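Local coordinates for protein beta-glucoside phosphorylase BglX (Unidentified, PDB 5VQE) that probably cleaves beta-glucosides by phosphorolysis, as a glycoside hydrolase family 3 enzyme that holds a glucose unit in its TIM-barrel-like domain, at residues 303-315 and 337-350. Sequence-based numbering, arbitrary orientation.
Sequences EALPTSIQNGADM and LLTHERLDEAVARI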
loop_
_atom_site.group_PDB
_atom_site.type_symbol
_atom_site.label_atom_id
_atom_site.label_comp_id
_atom_site.label_asym_id
_atom_site.label_seq_id
_atom_site.Cartn_x
_atom_site.Cartn_y
_atom_site.Cartn_z
ATOM N N GLU A 303 28.136 -2.500 -5.201
ATOM C CA GLU A 303 28.156 -1.117 -5.658
ATOM C C GLU A 303 26.840 -0.399 -5.374
ATOM O O GLU A 303 26.847 0.808 -5.101
ATOM C CB GLU A 303 28.425 -1.054 -7.167
ATOM C CG GLU A 303 29.785 -1.569 -7.613
ATOM C CD GLU A 303 29.847 -1.808 -9.122
ATOM O OE1 GLU A 303 28.921 -1.368 -9.845
ATOM O OE2 GLU A 303 30.815 -2.447 -9.583
ATOM N N ALA A 304 25.713 -1.118 -5.440
ATOM C CA ALA A 304 24.403 -0.467 -5.424
ATOM C C ALA A 304 24.123 0.194 -4.082
ATOM O O ALA A 304 23.639 1.330 -4.031
ATOM C CB ALA A 304 23.307 -1.478 -5.748
ATOM N N LEU A 305 24.399 -0.506 -2.984
ATOM C CA LEU A 305 23.985 -0.008 -1.675
ATOM C C LEU A 305 24.597 1.350 -1.359
ATOM O O LEU A 305 23.837 2.282 -1.043
ATOM C CB LEU A 305 24.295 -1.065 -0.606
ATOM C CG LEU A 305 23.557 -2.405 -0.815
ATOM C CD1 LEU A 305 23.925 -3.434 0.232
ATOM C CD2 LEU A 305 22.034 -2.241 -0.823
ATOM N N PRO A 306 25.914 1.557 -1.447
ATOM C CA PRO A 306 26.434 2.912 -1.223
ATOM C C PRO A 306 26.029 3.884 -2.308
ATOM O O PRO A 306 25.880 5.078 -2.030
ATOM C CB PRO A 306 27.952 2.707 -1.184
ATOM C CG PRO A 306 28.189 1.447 -1.955
ATOM C CD PRO A 306 26.993 0.587 -1.711
ATOM N N THR A 307 25.825 3.407 -3.538
ATOM C CA THR A 307 25.462 4.308 -4.624
ATOM C C THR A 307 24.073 4.893 -4.413
ATOM O O THR A 307 23.840 6.066 -4.729
ATOM C CB THR A 307 25.548 3.578 -5.966
ATOM O OG1 THR A 307 26.918 3.252 -6.254
ATOM C CG2 THR A 307 24.986 4.428 -7.101
ATOM N N SER A 308 23.128 4.103 -3.890
ATOM C CA SER A 308 21.814 4.668 -3.587
ATOM C C SER A 308 21.954 5.869 -2.668
ATOM O O SER A 308 21.357 6.925 -2.908
ATOM C CB SER A 308 20.895 3.624 -2.948
ATOM O OG SER A 308 20.530 2.620 -3.869
ATOM N N ILE A 309 22.761 5.732 -1.614
ATOM C CA ILE A 309 22.934 6.827 -0.666
ATOM C C ILE A 309 23.640 7.999 -1.331
ATOM O O ILE A 309 23.218 9.154 -1.197
ATOM C CB ILE A 309 23.699 6.350 0.582
ATOM C CG1 ILE A 309 22.997 5.150 1.233
ATOM C CG2 ILE A 309 23.831 7.480 1.577
ATOM C CD1 ILE A 309 21.546 5.405 1.636
ATOM N N GLN A 310 24.736 7.723 -2.042
ATOM C CA GLN A 310 25.468 8.790 -2.716
ATOM C C GLN A 310 24.566 9.557 -3.674
ATOM O O GLN A 310 24.694 10.780 -3.811
ATOM C CB GLN A 310 26.670 8.218 -3.463
ATOM C CG GLN A 310 27.581 9.284 -4.088
ATOM C CD GLN A 310 28.188 10.215 -3.068
ATOM O OE1 GLN A 310 28.424 9.837 -1.916
ATOM N NE2 GLN A 310 28.449 11.445 -3.483
ATOM N N ASN A 311 23.651 8.863 -4.348
ATOM C CA ASN A 311 22.839 9.493 -5.377
ATOM C C ASN A 311 21.564 10.125 -4.835
ATOM O O ASN A 311 20.769 10.649 -5.624
ATOM C CB ASN A 311 22.509 8.475 -6.476
ATOM C CG ASN A 311 23.715 8.155 -7.347
ATOM O OD1 ASN A 311 24.804 8.673 -7.119
ATOM N ND2 ASN A 311 23.528 7.295 -8.340
ATOM N N GLY A 312 21.348 10.106 -3.520
ATOM C CA GLY A 312 20.303 10.929 -2.942
ATOM C C GLY A 312 19.382 10.265 -1.941
ATOM O O GLY A 312 18.597 10.952 -1.280
ATOM N N ALA A 313 19.455 8.945 -1.811
ATOM C CA ALA A 313 18.672 8.257 -0.793
ATOM C C ALA A 313 19.296 8.474 0.578
ATOM O O ALA A 313 20.519 8.456 0.728
ATOM C CB ALA A 313 18.590 6.765 -1.104
ATOM N N ASP A 314 18.449 8.696 1.580
ATOM C CA ASP A 314 18.924 8.830 2.950
ATOM C C ASP A 314 18.930 7.508 3.695
ATOM O O ASP A 314 19.723 7.338 4.635
ATOM C CB ASP A 314 18.057 9.833 3.719
ATOM C CG ASP A 314 18.067 11.211 3.091
ATOM O OD1 ASP A 314 19.168 11.700 2.745
ATOM O OD2 ASP A 314 16.974 11.799 2.933
ATOM N N MET A 315 18.079 6.568 3.294
ATOM C CA MET A 315 17.928 5.310 4.010
ATOM C C MET A 315 17.678 4.158 3.049
ATOM O O MET A 315 16.917 4.285 2.079
ATOM C CB MET A 315 16.787 5.440 5.024
ATOM C CG MET A 315 16.392 4.177 5.732
ATOM S SD MET A 315 15.335 4.475 7.175
ATOM C CE MET A 315 15.864 6.045 7.760
ATOM N N LEU A 337 32.860 5.289 -3.075
ATOM C CA LEU A 337 31.534 5.192 -3.682
ATOM C C LEU A 337 30.519 6.014 -2.906
ATOM O O LEU A 337 29.542 6.516 -3.477
ATOM C CB LEU A 337 31.077 3.735 -3.749
ATOM C CG LEU A 337 31.388 2.975 -5.036
ATOM C CD1 LEU A 337 32.786 3.256 -5.556
ATOM C CD2 LEU A 337 31.208 1.497 -4.769
ATOM N N LEU A 338 30.728 6.148 -1.603
ATOM C CA LEU A 338 29.920 6.993 -0.740
ATOM C C LEU A 338 30.867 7.947 -0.034
ATOM O O LEU A 338 31.851 7.507 0.571
ATOM C CB LEU A 338 29.145 6.157 0.279
ATOM C CG LEU A 338 28.453 6.914 1.418
ATOM C CD1 LEU A 338 27.382 7.839 0.881
ATOM C CD2 LEU A 338 27.858 5.942 2.410
ATOM N N THR A 339 30.592 9.237 -0.126
ATOM C CA THR A 339 31.459 10.208 0.521
ATOM C C THR A 339 31.072 10.382 1.985
ATOM O O THR A 339 29.914 10.199 2.376
ATOM C CB THR A 339 31.398 11.557 -0.198
ATOM O OG1 THR A 339 30.105 12.138 -0.017
ATOM C CG2 THR A 339 31.673 11.382 -1.685
ATOM N N HIS A 340 32.073 10.715 2.802
ATOM C CA HIS A 340 31.820 11.013 4.207
ATOM C C HIS A 340 30.892 12.203 4.359
ATOM O O HIS A 340 30.141 12.286 5.338
ATOM C CB HIS A 340 33.138 11.291 4.933
ATOM C CG HIS A 340 33.975 10.072 5.141
ATOM N ND1 HIS A 340 34.007 9.390 6.338
ATOM C CD2 HIS A 340 34.792 9.400 4.301
ATOM C CE1 HIS A 340 34.819 8.354 6.227
ATOM N NE2 HIS A 340 35.308 8.336 5.001
ATOM N N GLU A 341 30.932 13.130 3.404
ATOM C CA GLU A 341 30.109 14.327 3.492
ATOM C C GLU A 341 28.648 14.006 3.191
ATOM O O GLU A 341 27.734 14.537 3.837
ATOM C CB GLU A 341 30.661 15.386 2.536
ATOM C CG GLU A 341 32.029 15.966 2.969
ATOM C CD GLU A 341 33.248 15.102 2.595
ATOM O OE1 GLU A 341 33.114 14.100 1.853
ATOM O OE2 GLU A 341 34.360 15.442 3.054
ATOM N N ARG A 342 28.411 13.113 2.234
ATOM C CA ARG A 342 27.054 12.673 1.945
ATOM C C ARG A 342 26.523 11.756 3.049
ATOM O O ARG A 342 25.331 11.790 3.376
ATOM C CB ARG A 342 27.044 11.985 0.588
ATOM C CG ARG A 342 25.734 11.390 0.176
ATOM C CD ARG A 342 24.622 12.393 -0.070
ATOM N NE ARG A 342 23.372 11.658 0.066
ATOM C CZ ARG A 342 22.332 12.015 0.808
ATOM N NH1 ARG A 342 22.313 13.164 1.461
ATOM N NH2 ARG A 342 21.279 11.210 0.867
ATOM N N LEU A 343 27.389 10.926 3.632
ATOM C CA LEU A 343 26.980 10.120 4.778
ATOM C C LEU A 343 26.453 11.002 5.903
ATOM O O LEU A 343 25.389 10.735 6.474
ATOM C CB LEU A 343 28.152 9.271 5.269
ATOM C CG LEU A 343 27.915 8.472 6.548
ATOM C CD1 LEU A 343 26.779 7.480 6.355
ATOM C CD2 LEU A 343 29.186 7.743 6.960
ATOM N N ASP A 344 27.187 12.067 6.235
ATOM C CA ASP A 344 26.765 12.941 7.323
ATOM C C ASP A 344 25.450 13.632 7.003
ATOM O O ASP A 344 24.645 13.884 7.905
ATOM C CB ASP A 344 27.844 13.985 7.619
ATOM C CG ASP A 344 29.004 13.417 8.405
ATOM O OD1 ASP A 344 28.899 12.272 8.881
ATOM O OD2 ASP A 344 30.026 14.116 8.554
ATOM N N GLU A 345 25.214 13.941 5.731
ATOM C CA GLU A 345 23.995 14.639 5.348
ATOM C C GLU A 345 22.793 13.707 5.407
ATOM O O GLU A 345 21.702 14.107 5.829
ATOM C CB GLU A 345 24.173 15.226 3.949
ATOM C CG GLU A 345 23.060 16.140 3.499
ATOM C CD GLU A 345 23.269 16.635 2.085
ATOM O OE1 GLU A 345 23.639 15.813 1.214
ATOM O OE2 GLU A 345 23.080 17.845 1.847
ATOM N N ALA A 346 22.977 12.453 5.007
ATOM C CA ALA A 346 21.904 11.474 5.134
ATOM C C ALA A 346 21.543 11.253 6.597
ATOM O O ALA A 346 20.366 11.279 6.973
ATOM C CB ALA A 346 22.325 10.163 4.471
ATOM N N VAL A 347 22.550 11.031 7.444
ATOM C CA VAL A 347 22.288 10.776 8.857
ATOM C C VAL A 347 21.671 11.995 9.521
ATOM O O VAL A 347 20.832 11.860 10.419
ATOM C CB VAL A 347 23.585 10.338 9.561
ATOM C CG1 VAL A 347 23.381 10.256 11.059
ATOM C CG2 VAL A 347 24.024 9.003 9.019
ATOM N N ALA A 348 22.061 13.198 9.102
ATOM C CA ALA A 348 21.447 14.395 9.664
ATOM C C ALA A 348 19.946 14.415 9.401
ATOM O O ALA A 348 19.160 14.803 10.272
ATOM C CB ALA A 348 22.103 15.649 9.092
ATOM N N ARG A 349 19.525 14.000 8.204
ATOM C CA ARG A 349 18.100 14.000 7.901
ATOM C C ARG A 349 17.371 12.882 8.638
ATOM O O ARG A 349 16.187 13.027 8.961
ATOM C CB ARG A 349 17.878 13.885 6.391
ATOM C CG ARG A 349 17.862 15.224 5.678
ATOM C CD ARG A 349 17.231 15.113 4.306
ATOM N NE ARG A 349 16.990 16.422 3.697
ATOM C CZ ARG A 349 17.806 17.024 2.831
ATOM N NH1 ARG A 349 18.942 16.457 2.461
ATOM N NH2 ARG A 349 17.484 18.206 2.332
ATOM N N ILE A 350 18.056 11.773 8.915
ATOM C CA ILE A 350 17.471 10.698 9.714
ATOM C C ILE A 350 17.291 11.148 11.157
ATOM O O ILE A 350 16.203 11.049 11.735
ATOM C CB ILE A 350 18.357 9.442 9.635
ATOM C CG1 ILE A 350 18.431 8.939 8.191
ATOM C CG2 ILE A 350 17.838 8.365 10.565
ATOM C CD1 ILE A 350 19.480 7.894 7.966
HETATM O O HOH W 1 28.541 5.862 -5.909
HETATM O O HOH W 2 29.407 14.082 -1.981
HETATM O O HOH W 3 20.211 14.125 3.451
#
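Arg342 of helix 340-350 reaches the C-terminal end of helix 303-310 and grips the turn that follows it. Its NE gives a nearly straight hydrogen bond to Ile309 O (2.8 Å, 173°), with the oxygen in the guanidinium plane; Gly312 N, closing a Schellman motif, meets the same carbonyl from its opposite face. NH2 makes a salt bridge with Asp314 OD1 (2.9 Å), approached from above the carboxylate plane, and a weak bond to Ala313 O. NH1 pairs with Glu345 OE1 (3.0 Å) and, like Arg349 NH1, donates to a water that donates to Asp314 OD1; Arg349 NH2 also bonds to Asn282 OD1. Ala346 CB lies against one guanidinium face. Arg342 leaves its helix with CG anti to the backbone N (chi1 176°) and bends at chi2, which turns NE back to Ile309. Asp314 OD2 forms a salt bridge with Arg276 and accepts from Ile285 N of strand 284-287.

A second polar link forms where helix 340-350 begins: Thr339 N donates to Gln310 OE1 (2.9 Å) from above the amide plane, while Thr339, at the N-cap, accepts from Arg342 N through OG1. Another water bridges Thr307 OG1 and Leu337 O.

Apolar contacts flank these links. At the Gln310 end Pro306 CB packs on Leu338 CB and Ile309 CG2 touches Leu338 CD1 (3.6 Å); past Asp314, Met315 CE meets Ile350 CG1 (3.9 Å). The helix axes cross at 69°, 10.2 Å apart.

A leucine in place of Arg342 would probably leave Asp314 OD1 and Glu345 without their shared cation, though OD2 keeps Arg276, and Ile309 O without its second donor. Two acids flanking the guanidinium are consistent with its being charged; its bonds tie the turn before strand 316-317 to helix 340-356.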